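Local coordinates for protein probable FAD-dependent oxidoreductase PA4991 (Pseudomonas aeruginosa PAO1, PDB 5EZ7) that probably works as an FAD-dependent oxidoreductase of unknown physiological substrate, binds one FAD per subunit, and is essential for growth of the bacterium in the sputum of cystic fibrosis patients, at residues Met2-Ser7 against Ala373-Pro378; Ser7-Ile12 against Arg198-Val203; Gly19-Ala24 against Asp352-Val357; Arg185-Leu190 against Gly337-Gly342. All coordinates share one frame; numbering follows the deposited sequence.

Interaction 1. Residues Met2-Ser7 against Ala373-Pro378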
loop_
_atom_site.group_PDB
_atom_site.type_symbol
_atom_site.label_atom_id
_atom_site.label_comp_id
_atom_site.label_asym_id
_atom_site.label_seq_id
_atom_site.Cartn_x
_atom_site.Cartn_y
_atom_site.Cartn_z
ATOM N N MET A 2 2.239 -34.388 -10.964
ATOM C CA MET A 2 1.975 -33.214 -11.873
ATOM C C MET A 2 0.691 -32.471 -11.483
ATOM O O MET A 2 -0.404 -33.038 -11.611
ATOM C CB MET A 2 1.858 -33.652 -13.348
ATOM C CG MET A 2 1.477 -32.517 -14.316
ATOM S SD MET A 2 1.530 -32.927 -16.090
ATOM C CE MET A 2 0.430 -34.351 -16.197
ATOM N N PRO A 3 0.813 -31.195 -11.039
ATOM C CA PRO A 3 -0.398 -30.365 -10.860
ATOM C C PRO A 3 -0.996 -29.925 -12.196
ATOM O O PRO A 3 -0.293 -29.842 -13.191
ATOM C CB PRO A 3 0.096 -29.158 -10.051
ATOM C CG PRO A 3 1.506 -29.440 -9.682
ATOM C CD PRO A 3 2.031 -30.467 -10.636
ATOM N N GLN A 4 -2.293 -29.643 -12.189
ATOM C CA GLN A 4 -3.062 -29.306 -13.404
ATOM C C GLN A 4 -2.541 -28.010 -14.031
ATOM O O GLN A 4 -2.475 -26.959 -13.352
ATOM C CB GLN A 4 -4.540 -29.157 -13.037
ATOM C CG GLN A 4 -5.518 -29.024 -14.197
ATOM C CD GLN A 4 -6.964 -28.864 -13.700
ATOM O OE1 GLN A 4 -7.405 -29.539 -12.762
ATOM N NE2 GLN A 4 -7.696 -27.944 -14.307
ATOM N N ALA A 5 -2.146 -28.070 -15.296
ATOM C CA ALA A 5 -1.597 -26.877 -15.940
ATOM C C ALA A 5 -2.655 -25.782 -16.084
ATOM O O ALA A 5 -3.834 -26.080 -16.227
ATOM C CB ALA A 5 -1.017 -27.225 -17.294
ATOM N N LEU A 6 -2.236 -24.523 -16.033
ATOM C CA LEU A 6 -3.166 -23.413 -16.147
ATOM C C LEU A 6 -2.826 -22.519 -17.317
ATOM O O LEU A 6 -1.700 -22.487 -17.782
ATOM C CB LEU A 6 -3.173 -22.554 -14.888
ATOM C CG LEU A 6 -3.415 -23.202 -13.513
ATOM C CD1 LEU A 6 -3.573 -22.113 -12.453
ATOM C CD2 LEU A 6 -4.628 -24.119 -13.493
ATOM N N SER A 7 -3.823 -21.748 -17.727
ATOM C CA SER A 7 -3.748 -20.854 -18.864
ATOM C C SER A 7 -4.593 -19.619 -18.503
ATOM O O SER A 7 -5.730 -19.784 -18.070
ATOM C CB SER A 7 -4.304 -21.630 -20.067
ATOM O OG SER A 7 -4.618 -20.823 -21.157
ATOM N N ALA A 373 -11.859 -22.831 -17.298
ATOM C CA ALA A 373 -12.065 -22.334 -15.931
ATOM C C ALA A 373 -10.929 -22.791 -15.003
ATOM O O ALA A 373 -10.342 -23.863 -15.177
ATOM C CB ALA A 373 -13.411 -22.806 -15.401
ATOM N N LEU A 374 -10.592 -21.957 -14.036
ATOM C CA LEU A 374 -9.564 -22.341 -13.067
ATOM C C LEU A 374 -10.126 -23.442 -12.170
ATOM O O LEU A 374 -11.307 -23.391 -11.838
ATOM C CB LEU A 374 -9.149 -21.134 -12.225
ATOM C CG LEU A 374 -8.463 -20.029 -13.063
ATOM C CD1 LEU A 374 -8.383 -18.695 -12.338
ATOM C CD2 LEU A 374 -7.083 -20.468 -13.546
ATOM N N PRO A 375 -9.289 -24.433 -11.781
ATOM C CA PRO A 375 -9.744 -25.407 -10.760
ATOM C C PRO A 375 -9.742 -24.746 -9.383
ATOM O O PRO A 375 -9.568 -23.542 -9.279
ATOM C CB PRO A 375 -8.673 -26.516 -10.830
ATOM C CG PRO A 375 -7.425 -25.778 -11.212
ATOM C CD PRO A 375 -7.888 -24.703 -12.190
ATOM N N GLN A 376 -9.945 -25.535 -8.341
ATOM C CA GLN A 376 -9.698 -25.077 -6.981
ATOM C C GLN A 376 -8.197 -24.960 -6.798
ATOM O O GLN A 376 -7.419 -25.814 -7.253
ATOM C CB GLN A 376 -10.263 -26.037 -5.926
ATOM C CG GLN A 376 -11.788 -26.260 -5.949
ATOM C CD GLN A 376 -12.594 -25.124 -5.326
ATOM O OE1 GLN A 376 -13.261 -25.299 -4.294
ATOM N NE2 GLN A 376 -12.555 -23.955 -5.970
ATOM N N LEU A 377 -7.801 -23.879 -6.150
ATOM C CA LEU A 377 -6.397 -23.551 -5.938
ATOM C C LEU A 377 -6.163 -23.255 -4.472
ATOM O O LEU A 377 -7.065 -22.756 -3.832
ATOM C CB LEU A 377 -6.028 -22.329 -6.785
ATOM C CG LEU A 377 -6.151 -22.556 -8.302
ATOM C CD1 LEU A 377 -5.946 -21.255 -9.059
ATOM C CD2 LEU A 377 -5.175 -23.598 -8.834
ATOM N N PRO A 378 -4.967 -23.597 -3.937
ATOM C CA PRO A 378 -4.648 -23.160 -2.582
ATOM C C PRO A 378 -4.601 -21.607 -2.517
ATOM O O PRO A 378 -4.161 -20.950 -3.455
ATOM C CB PRO A 378 -3.288 -23.811 -2.296
ATOM C CG PRO A 378 -2.729 -24.215 -3.618
ATOM C CD PRO A 378 -3.906 -24.457 -4.511
#
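L6 and Q4 of the N-terminal segment lean on L374, P375 and L377 of segment 373-378. The contact joins the edge of a four-strand mixed sheet, where strand 6-7 is an outermost strand, to the loop between helices 350-364 and 386-389. It lies on the surface of the protein, with L6 as its buried centre. With CG anti to the carbonyl carbon (chi1 -54°), the L6 side chain points at the other segment and offers it both methyls. CD1 of L6 reaches L374 CD2 at 4.0 Å, where the two side chains run roughly perpendicular. The same L6 CD1 also comes to 4.2 Å from L377 CD2. CD2 turns instead to the proline ring of P375. An amide meets the carbons of that same ring: the extended side chain of Q4 approaches P375 from the opposite direction and lays its amide end by CB, CG and CD. No hydrogen bond links the two segments. Around them, the Q4 carbonyl accepts from R195, and L6 and L377 both touch R195 of strand 195-198. L377 also touches L173 of strand 172-174. The shortest contact, L6 CD2 to P375 CD, is 3.6 Å.

Interaction 2. Residues Ser7-Ile12 against Arg198-Val203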
loop_
_atom_site.group_PDB
_atom_site.type_symbol
_atom_site.label_atom_id
_atom_site.label_comp_id
_atom_site.label_asym_id
_atom_site.label_seq_id
_atom_site.Cartn_x
_atom_site.Cartn_y
_atom_site.Cartn_z
ATOM N N SER A 7 -3.823 -21.748 -17.727
ATOM C CA SER A 7 -3.748 -20.854 -18.864
ATOM C C SER A 7 -4.593 -19.619 -18.503
ATOM O O SER A 7 -5.730 -19.784 -18.070
ATOM C CB SER A 7 -4.304 -21.630 -20.067
ATOM O OG SER A 7 -4.618 -20.823 -21.157
ATOM N N THR A 8 -4.021 -18.416 -18.586
ATOM C CA THR A 8 -4.772 -17.158 -18.457
ATOM C C THR A 8 -4.211 -16.105 -19.398
ATOM O O THR A 8 -3.323 -16.391 -20.208
ATOM C CB THR A 8 -4.748 -16.526 -17.009
ATOM O OG1 THR A 8 -3.403 -16.525 -16.476
ATOM C CG2 THR A 8 -5.768 -17.206 -16.113
ATOM N N ASP A 9 -4.731 -14.879 -19.258
ATOM C CA ASP A 9 -4.238 -13.739 -19.972
ATOM C C ASP A 9 -3.087 -13.080 -19.253
ATOM O O ASP A 9 -2.051 -12.921 -19.864
ATOM C CB ASP A 9 -5.372 -12.745 -20.243
ATOM C CG ASP A 9 -6.520 -13.373 -21.082
ATOM O OD1 ASP A 9 -6.245 -14.119 -22.071
ATOM O OD2 ASP A 9 -7.688 -13.124 -20.711
ATOM N N ILE A 10 -3.301 -12.625 -18.010
ATOM C CA ILE A 10 -2.247 -11.935 -17.230
ATOM C C ILE A 10 -2.019 -12.672 -15.926
ATOM O O ILE A 10 -2.970 -12.999 -15.209
ATOM C CB ILE A 10 -2.504 -10.408 -17.055
ATOM C CG1 ILE A 10 -2.413 -9.708 -18.423
ATOM C CG2 ILE A 10 -1.405 -9.741 -16.240
ATOM C CD1 ILE A 10 -3.751 -9.553 -19.017
ATOM N N LEU A 11 -0.759 -12.994 -15.682
ATOM C CA LEU A 11 -0.296 -13.649 -14.472
ATOM C C LEU A 11 0.421 -12.596 -13.601
ATOM O O LEU A 11 1.394 -12.027 -14.058
ATOM C CB LEU A 11 0.654 -14.745 -14.907
ATOM C CG LEU A 11 1.446 -15.564 -13.910
ATOM C CD1 LEU A 11 0.606 -16.159 -12.790
ATOM C CD2 LEU A 11 2.197 -16.646 -14.725
ATOM N N ILE A 12 -0.092 -12.276 -12.414
ATOM C CA ILE A 12 0.452 -11.237 -11.534
ATOM C C ILE A 12 1.204 -11.949 -10.381
ATOM O O ILE A 12 0.700 -12.942 -9.850
ATOM C CB ILE A 12 -0.673 -10.386 -10.880
ATOM C CG1 ILE A 12 -1.775 -9.963 -11.834
ATOM C CG2 ILE A 12 -0.147 -9.124 -10.180
ATOM C CD1 ILE A 12 -1.307 -9.226 -13.002
ATOM N N ARG A 198 0.504 -20.679 -18.193
ATOM C CA ARG A 198 0.824 -19.946 -19.410
ATOM C C ARG A 198 0.072 -18.629 -19.430
ATOM O O ARG A 198 -1.074 -18.576 -18.991
ATOM C CB ARG A 198 0.468 -20.797 -20.644
ATOM C CG ARG A 198 1.338 -22.044 -20.754
ATOM C CD ARG A 198 1.164 -22.863 -22.049
ATOM N NE ARG A 198 2.488 -23.080 -22.654
ATOM C CZ ARG A 198 3.434 -23.890 -22.163
ATOM N NH1 ARG A 198 3.217 -24.631 -21.069
ATOM N NH2 ARG A 198 4.615 -23.968 -22.768
ATOM N N ALA A 199 0.707 -17.567 -19.918
ATOM C CA ALA A 199 0.050 -16.234 -19.910
ATOM C C ALA A 199 0.633 -15.295 -20.920
ATOM O O ALA A 199 1.781 -15.437 -21.236
ATOM C CB ALA A 199 0.157 -15.589 -18.544
ATOM N N GLN A 200 -0.199 -14.374 -21.437
ATOM C CA GLN A 200 0.181 -13.496 -22.561
ATOM C C GLN A 200 1.174 -12.528 -22.018
ATOM O O GLN A 200 2.066 -12.065 -22.740
ATOM C CB GLN A 200 -0.998 -12.729 -23.186
ATOM C CG GLN A 200 -2.182 -13.559 -23.637
ATOM C CD GLN A 200 -3.146 -12.768 -24.518
ATOM O OE1 GLN A 200 -2.773 -12.297 -25.599
ATOM N NE2 GLN A 200 -4.401 -12.618 -24.067
ATOM N N ARG A 201 1.001 -12.186 -20.738
ATOM C CA ARG A 201 1.980 -11.369 -19.999
ATOM C C ARG A 201 2.166 -11.826 -18.588
ATOM O O ARG A 201 1.306 -12.488 -18.064
ATOM C CB ARG A 201 1.530 -9.903 -19.951
ATOM C CG ARG A 201 1.536 -9.228 -21.305
ATOM C CD ARG A 201 2.944 -9.049 -21.845
ATOM N NE ARG A 201 2.979 -8.231 -23.053
ATOM C CZ ARG A 201 2.901 -8.651 -24.313
ATOM N NH1 ARG A 201 2.736 -9.933 -24.641
ATOM N NH2 ARG A 201 3.004 -7.749 -25.280
ATOM N N VAL A 202 3.274 -11.397 -17.983
ATOM C CA VAL A 202 3.600 -11.647 -16.569
ATOM C C VAL A 202 3.955 -10.287 -15.958
ATOM O O VAL A 202 4.832 -9.557 -16.483
ATOM C CB VAL A 202 4.787 -12.634 -16.379
ATOM C CG1 VAL A 202 5.111 -12.841 -14.888
ATOM C CG2 VAL A 202 4.486 -13.978 -17.008
ATOM N N VAL A 203 3.253 -9.939 -14.880
ATOM C CA VAL A 203 3.496 -8.722 -14.148
ATOM C C VAL A 203 4.061 -9.001 -12.752
ATOM O O VAL A 203 3.447 -9.738 -11.943
ATOM C CB VAL A 203 2.216 -7.915 -13.968
ATOM C CG1 VAL A 203 2.538 -6.557 -13.314
ATOM C CG2 VAL A 203 1.517 -7.715 -15.306
#
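The carboxylate of D9 and the side-chain amide of Q200 lie side by side with their planes 67° apart. Q200 NE2 donates to D9 OD1 at 3.1 Å, reaching it from 50° above the carboxylate plane. Neither group depends on this bond alone. D9 OD1 also accepts from H371 and from the backbone N of S369, OD2 from the backbone N of A32, and Q200 NE2 has a second partner in the carbonyl of R367. The buried carboxylate is gripped by several donors, which would be expected to keep it charged. The guanidinium of R201 uses its edge: NH1 bonds Q200 O at 2.9 Å nearly within the guanidinium plane, and NH2 pairs with D364.

The backbones run parallel. T8 N donates to R198 O at 3.0 Å, and D9 then interrupts the pairing. Its carbonyl takes two donors: Q200 N is 2.8 Å from D9 O, and R201 N is 3.3 Å from D9 O. Beyond this, L11 N donates to R201 O and V203 N to L11 O, both nearly straight.

Apolar side chains line both faces. On one, I10 CG2 meets V203 CG2 at 3.7 Å and I12 CD1 meets V203 CB at 3.9 Å. On the other, L11 CD2 lies near V202 CG2; L11 CB also touches A199 CB at 3.8 Å. T8 OG1 is buried with no partner in the model. L22 of helix 17-28 covers I12 and V203. Neighbouring parallel strands 10-13 and 201-204, the first leading into a glycine-rich turn and helix, are characteristic of the Rossmann-type FAD-binding domain.

Interaction 3. Residues Gly19-Ala24 against Asp352-Val357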
loop_
_atom_site.group_PDB
_atom_site.type_symbol
_atom_site.label_atom_id
_atom_site.label_comp_id
_atom_site.label_asym_id
_atom_site.label_seq_id
_atom_site.Cartn_x
_atom_site.Cartn_y
_atom_site.Cartn_z
ATOM N N GLY A 19 -0.674 -5.224 -6.918
ATOM C CA GLY A 19 -1.105 -6.431 -7.610
ATOM C C GLY A 19 -2.600 -6.691 -7.521
ATOM O O GLY A 19 -3.218 -7.181 -8.449
ATOM N N LEU A 20 -3.177 -6.379 -6.374
ATOM C CA LEU A 20 -4.574 -6.652 -6.133
ATOM C C LEU A 20 -5.439 -5.642 -6.866
ATOM O O LEU A 20 -6.499 -5.974 -7.346
ATOM C CB LEU A 20 -4.878 -6.641 -4.635
ATOM C CG LEU A 20 -4.570 -7.891 -3.796
ATOM C CD1 LEU A 20 -4.745 -7.586 -2.300
ATOM C CD2 LEU A 20 -5.475 -9.067 -4.174
ATOM N N TRP A 21 -4.984 -4.405 -6.929
ATOM C CA TRP A 21 -5.752 -3.355 -7.562
ATOM C C TRP A 21 -5.733 -3.634 -9.013
ATOM O O TRP A 21 -6.764 -3.701 -9.624
ATOM C CB TRP A 21 -5.189 -1.958 -7.273
ATOM C CG TRP A 21 -6.052 -0.872 -7.795
ATOM C CD1 TRP A 21 -6.206 -0.513 -9.087
ATOM C CD2 TRP A 21 -6.918 -0.024 -7.032
ATOM N NE1 TRP A 21 -7.124 0.507 -9.184
ATOM C CE2 TRP A 21 -7.546 0.845 -7.931
ATOM C CE3 TRP A 21 -7.218 0.087 -5.665
ATOM C CZ2 TRP A 21 -8.471 1.808 -7.523
ATOM C CZ3 TRP A 21 -8.123 1.054 -5.258
ATOM C CH2 TRP A 21 -8.735 1.910 -6.181
ATOM N N LEU A 22 -4.544 -3.850 -9.565
ATOM C CA LEU A 22 -4.406 -4.220 -10.986
ATOM C C LEU A 22 -5.226 -5.439 -11.311
ATOM O O LEU A 22 -5.885 -5.485 -12.343
ATOM C CB LEU A 22 -2.954 -4.525 -11.328
ATOM C CG LEU A 22 -2.650 -5.141 -12.719
ATOM C CD1 LEU A 22 -3.006 -4.152 -13.835
ATOM C CD2 LEU A 22 -1.180 -5.577 -12.809
ATOM N N ASN A 23 -5.157 -6.448 -10.463
ATOM C CA ASN A 23 -5.937 -7.658 -10.730
ATOM C C ASN A 23 -7.421 -7.320 -10.854
ATOM O O ASN A 23 -8.110 -7.803 -11.731
ATOM C CB ASN A 23 -5.707 -8.683 -9.628
ATOM C CG ASN A 23 -6.275 -10.062 -9.952
ATOM O OD1 ASN A 23 -6.049 -10.587 -11.045
ATOM N ND2 ASN A 23 -6.960 -10.675 -8.992
ATOM N N ALA A 24 -7.915 -6.472 -9.963
ATOM C CA ALA A 24 -9.312 -6.151 -9.961
ATOM C C ALA A 24 -9.726 -5.375 -11.236
ATOM O O ALA A 24 -10.770 -5.652 -11.809
ATOM C CB ALA A 24 -9.637 -5.368 -8.713
ATOM N N ASP A 352 -2.637 4.305 -10.581
ATOM C CA ASP A 352 -1.764 4.794 -11.640
ATOM C C ASP A 352 -0.898 3.634 -12.144
ATOM O O ASP A 352 -0.600 3.540 -13.337
ATOM C CB ASP A 352 -0.907 5.985 -11.146
ATOM C CG ASP A 352 -0.062 6.598 -12.255
ATOM O OD1 ASP A 352 -0.660 7.180 -13.199
ATOM O OD2 ASP A 352 1.196 6.483 -12.216
ATOM N N PHE A 353 -0.520 2.740 -11.242
ATOM C CA PHE A 353 0.239 1.532 -11.618
ATOM C C PHE A 353 -0.590 0.658 -12.543
ATOM O O PHE A 353 -0.115 0.309 -13.620
ATOM C CB PHE A 353 0.720 0.759 -10.387
ATOM C CG PHE A 353 1.440 -0.526 -10.702
ATOM C CD1 PHE A 353 2.774 -0.517 -11.110
ATOM C CD2 PHE A 353 0.804 -1.748 -10.573
ATOM C CE1 PHE A 353 3.449 -1.689 -11.393
ATOM C CE2 PHE A 353 1.478 -2.935 -10.850
ATOM C CZ PHE A 353 2.792 -2.901 -11.272
ATOM N N ALA A 354 -1.829 0.361 -12.143
ATOM C CA ALA A 354 -2.809 -0.263 -13.018
ATOM C C ALA A 354 -2.961 0.430 -14.387
ATOM O O ALA A 354 -2.875 -0.229 -15.397
ATOM C CB ALA A 354 -4.156 -0.421 -12.318
ATOM N N ASP A 355 -3.174 1.739 -14.418
ATOM C CA ASP A 355 -3.273 2.500 -15.712
ATOM C C ASP A 355 -2.061 2.285 -16.600
ATOM O O ASP A 355 -2.221 2.161 -17.806
ATOM C CB ASP A 355 -3.376 4.016 -15.509
ATOM C CG ASP A 355 -4.659 4.453 -14.805
ATOM O OD1 ASP A 355 -5.691 3.755 -14.904
ATOM O OD2 ASP A 355 -4.634 5.521 -14.133
ATOM N N ARG A 356 -0.862 2.245 -16.004
ATOM C CA ARG A 356 0.364 2.123 -16.776
ATOM C C ARG A 356 0.462 0.743 -17.378
ATOM O O ARG A 356 0.858 0.618 -18.540
ATOM C CB ARG A 356 1.604 2.515 -15.984
ATOM C CG ARG A 356 1.850 4.016 -16.022
ATOM C CD ARG A 356 2.411 4.555 -14.719
ATOM N NE ARG A 356 2.581 6.020 -14.761
ATOM C CZ ARG A 356 3.651 6.659 -15.260
ATOM N NH1 ARG A 356 4.684 5.974 -15.758
ATOM N NH2 ARG A 356 3.704 7.999 -15.266
ATOM N N VAL A 357 0.044 -0.276 -16.625
ATOM C CA VAL A 357 -0.010 -1.620 -17.155
ATOM C C VAL A 357 -1.072 -1.726 -18.266
ATOM O O VAL A 357 -0.791 -2.309 -19.333
ATOM C CB VAL A 357 -0.247 -2.668 -16.056
ATOM C CG1 VAL A 357 -0.559 -4.033 -16.644
ATOM C CG2 VAL A 357 0.965 -2.769 -15.124
#
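L22 and V357 cross at about a right angle where helices 17-28 and 350-364 pack. The L22 side chain stands with CG opposite the backbone N (chi1 171°), and this carries CD1 across to V357 CG1 at 3.7 Å. The other methyl, L22 CD2, comes to 4.2 Å from CE2 of F353, at a slant to the ring. L22 thus touches three residues of the other helix, F353, A354 and V357, and V357 CG1 is near both of its methyls. V357 in turn has its second methyl, CG2, over one face of the F353 ring, offset toward the rim.

A354 faces the first helix directly. Its small CB sits at the edge of the W21 indole, 3.8 Å from CD1 and near the ring plane. A354 CB is also 4.0 Å from L22 CA, and the backbones draw close here: the CA atoms of L22 and A354 are 4.7 Å apart. The axes of the two short segments pass 8.8 Å apart, with 52° between their directions.

No hydrogen bond links the two segments, but just beyond them D355 of helix 350-364 forms a salt bridge with R25 of helix 17-28, and its other oxygen pairs with R78. W79 meets the W21 ring, and L333 of strand 332-336 backs F353 and V357.

G19 belongs to a Gly-rich sequence of the GxGxxG type, and F353 touches A18, an FAD-binding residue. The first helix is consistent with the dinucleotide-binding helix of a Rossmann-type domain, packed here against helix 350-364.

Interaction 4. Residues Arg185-Leu190 against Gly337-Gly342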
loop_
_atom_site.group_PDB
_atom_site.type_symbol
_atom_site.label_atom_id
_atom_site.label_comp_id
_atom_site.label_asym_id
_atom_site.label_seq_id
_atom_site.Cartn_x
_atom_site.Cartn_y
_atom_site.Cartn_z
ATOM N N ARG A 185 13.703 -17.995 -26.131
ATOM C CA ARG A 185 14.045 -16.867 -25.279
ATOM C C ARG A 185 12.813 -16.159 -24.698
ATOM O O ARG A 185 12.936 -15.389 -23.765
ATOM C CB ARG A 185 14.990 -15.932 -26.043
ATOM C CG ARG A 185 16.290 -16.634 -26.504
ATOM C CD ARG A 185 17.039 -17.311 -25.333
ATOM N NE ARG A 185 18.407 -17.776 -25.636
ATOM C CZ ARG A 185 19.494 -17.001 -25.741
ATOM N NH1 ARG A 185 19.414 -15.677 -25.615
ATOM N NH2 ARG A 185 20.679 -17.551 -26.003
ATOM N N GLU A 186 11.626 -16.487 -25.199
ATOM C CA GLU A 186 10.374 -15.818 -24.822
ATOM C C GLU A 186 9.878 -16.328 -23.432
ATOM O O GLU A 186 10.025 -17.507 -23.105
ATOM C CB GLU A 186 9.315 -16.084 -25.929
ATOM C CG GLU A 186 8.379 -14.927 -26.284
ATOM C CD GLU A 186 6.957 -15.352 -26.732
ATOM O OE1 GLU A 186 6.582 -15.093 -27.909
ATOM O OE2 GLU A 186 6.181 -15.901 -25.888
ATOM N N LEU A 187 9.317 -15.432 -22.616
ATOM C CA LEU A 187 8.694 -15.812 -21.345
ATOM C C LEU A 187 7.225 -16.161 -21.530
ATOM O O LEU A 187 6.393 -15.289 -21.710
ATOM C CB LEU A 187 8.841 -14.687 -20.321
ATOM C CG LEU A 187 8.338 -15.025 -18.919
ATOM C CD1 LEU A 187 9.204 -16.083 -18.250
ATOM C CD2 LEU A 187 8.281 -13.751 -18.084
ATOM N N ALA A 188 6.913 -17.443 -21.495
ATOM C CA ALA A 188 5.563 -17.915 -21.785
ATOM C C ALA A 188 4.669 -17.969 -20.518
ATOM O O ALA A 188 3.477 -18.247 -20.588
ATOM C CB ALA A 188 5.627 -19.296 -22.437
ATOM N N GLY A 189 5.259 -17.720 -19.355
ATOM C CA GLY A 189 4.560 -17.925 -18.111
ATOM C C GLY A 189 5.531 -18.240 -17.008
ATOM O O GLY A 189 6.715 -17.892 -17.110
ATOM N N LEU A 190 5.015 -18.881 -15.951
ATOM C CA LEU A 190 5.826 -19.333 -14.852
ATOM C C LEU A 190 5.401 -20.712 -14.403
ATOM O O LEU A 190 4.310 -21.196 -14.716
ATOM C CB LEU A 190 5.766 -18.371 -13.658
ATOM C CG LEU A 190 6.056 -16.885 -13.882
ATOM C CD1 LEU A 190 5.517 -16.073 -12.736
ATOM C CD2 LEU A 190 7.539 -16.581 -14.075
ATOM N N GLY A 337 10.426 -7.847 -23.000
ATOM C CA GLY A 337 9.636 -8.845 -23.677
ATOM C C GLY A 337 8.229 -8.851 -23.091
ATOM O O GLY A 337 7.595 -7.815 -22.997
ATOM N N ARG A 338 7.788 -10.009 -22.618
ATOM C CA ARG A 338 6.434 -10.155 -22.079
ATOM C C ARG A 338 6.350 -9.921 -20.560
ATOM O O ARG A 338 5.326 -10.213 -19.937
ATOM C CB ARG A 338 5.919 -11.544 -22.418
ATOM C CG ARG A 338 6.473 -12.036 -23.731
ATOM C CD ARG A 338 5.508 -12.800 -24.546
ATOM N NE ARG A 338 4.860 -13.865 -23.809
ATOM C CZ ARG A 338 3.966 -14.670 -24.360
ATOM N NH1 ARG A 338 3.669 -14.506 -25.658
ATOM N NH2 ARG A 338 3.363 -15.619 -23.635
ATOM N N LEU A 339 7.447 -9.418 -19.992
ATOM C CA LEU A 339 7.558 -9.209 -18.568
ATOM C C LEU A 339 7.336 -7.749 -18.291
ATOM O O LEU A 339 7.896 -6.878 -18.976
ATOM C CB LEU A 339 8.918 -9.617 -18.063
ATOM C CG LEU A 339 9.088 -9.432 -16.557
ATOM C CD1 LEU A 339 8.379 -10.540 -15.786
ATOM C CD2 LEU A 339 10.581 -9.398 -16.225
ATOM N N LEU A 340 6.480 -7.493 -17.312
ATOM C CA LEU A 340 6.182 -6.143 -16.860
ATOM C C LEU A 340 6.479 -6.168 -15.396
ATOM O O LEU A 340 6.209 -7.137 -14.752
ATOM C CB LEU A 340 4.720 -5.786 -17.108
ATOM C CG LEU A 340 4.357 -5.552 -18.584
ATOM C CD1 LEU A 340 2.883 -5.738 -18.828
ATOM C CD2 LEU A 340 4.736 -4.164 -19.065
ATOM N N VAL A 341 7.054 -5.105 -14.871
ATOM C CA VAL A 341 7.523 -5.105 -13.510
ATOM C C VAL A 341 7.539 -3.687 -12.941
ATOM O O VAL A 341 7.987 -2.723 -13.614
ATOM C CB VAL A 341 8.957 -5.700 -13.437
ATOM C CG1 VAL A 341 9.918 -5.025 -14.449
ATOM C CG2 VAL A 341 9.516 -5.618 -12.019
ATOM N N GLY A 342 7.112 -3.553 -11.695
ATOM C CA GLY A 342 7.202 -2.257 -11.093
ATOM C C GLY A 342 6.763 -2.114 -9.687
ATOM O O GLY A 342 6.540 -3.096 -8.979
HETATM O O HOH W 1 9.484 -12.294 -23.192
HETATM O O HOH W 2 4.054 -14.076 -20.742
#
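R338 meets E186 and L187 at once. E186 OE2 lies over one face of the guanidinium, 2.9 Å from NH1. This is a salt bridge of charges alone, as no N-H points at the oxygen. The N-H of NE serves L187 O instead, in a bent bond of 3.0 Å with 137° at the hydrogen. The donor stands above the carbonyl plane. Bends at chi2 and chi3 (-142° and -51°) bring the guanidinium between E186 OE2 and L187 O.

The next contact is apolar: L187 CD2 packs on L339 CD1 at 3.9 Å. Two waters complete the junction. One accepts from the N of both L187 and R338. The other donates to L187 O at 2.8 Å and is bonded weakly to R338 NH2.

Further out, A188 and G189 form a classic beta bulge opposite L181 of strand 178-183. R338 is itself tied through its backbone to V202. L217 touches both L187 and L339. The contact therefore bridges two sheets: strand 186-192 lies between strands 195-198 and 178-183, while strand 339-343 lies between 201-204 and 332-336, with L339 and V341 against L214 of helix 210-216.

How the interactions relate
Interactions 2 and 3 are buried, interaction 4 is buried apart from its charged rim, and interaction 1 is a surface contact. Interactions 1 and 2 share S7, and L6 O probably accepts from R198 N. Interactions 2 and 4 involve strands 201-204 and 339-343, parallel neighbours in the six-strand mixed sheet, tied by a probable bond from L340 N to V202 O. Interaction 3 lies on that sheet, with G19 on I12, and F353 against V203 and G342. Chemistry follows place. Backbone bonding dominates within the sheet, apolar packing between the helices, and charge and water between two sheets, while leucine, proline and a glutamine amide join the N-terminal segment to a loop late in the chain.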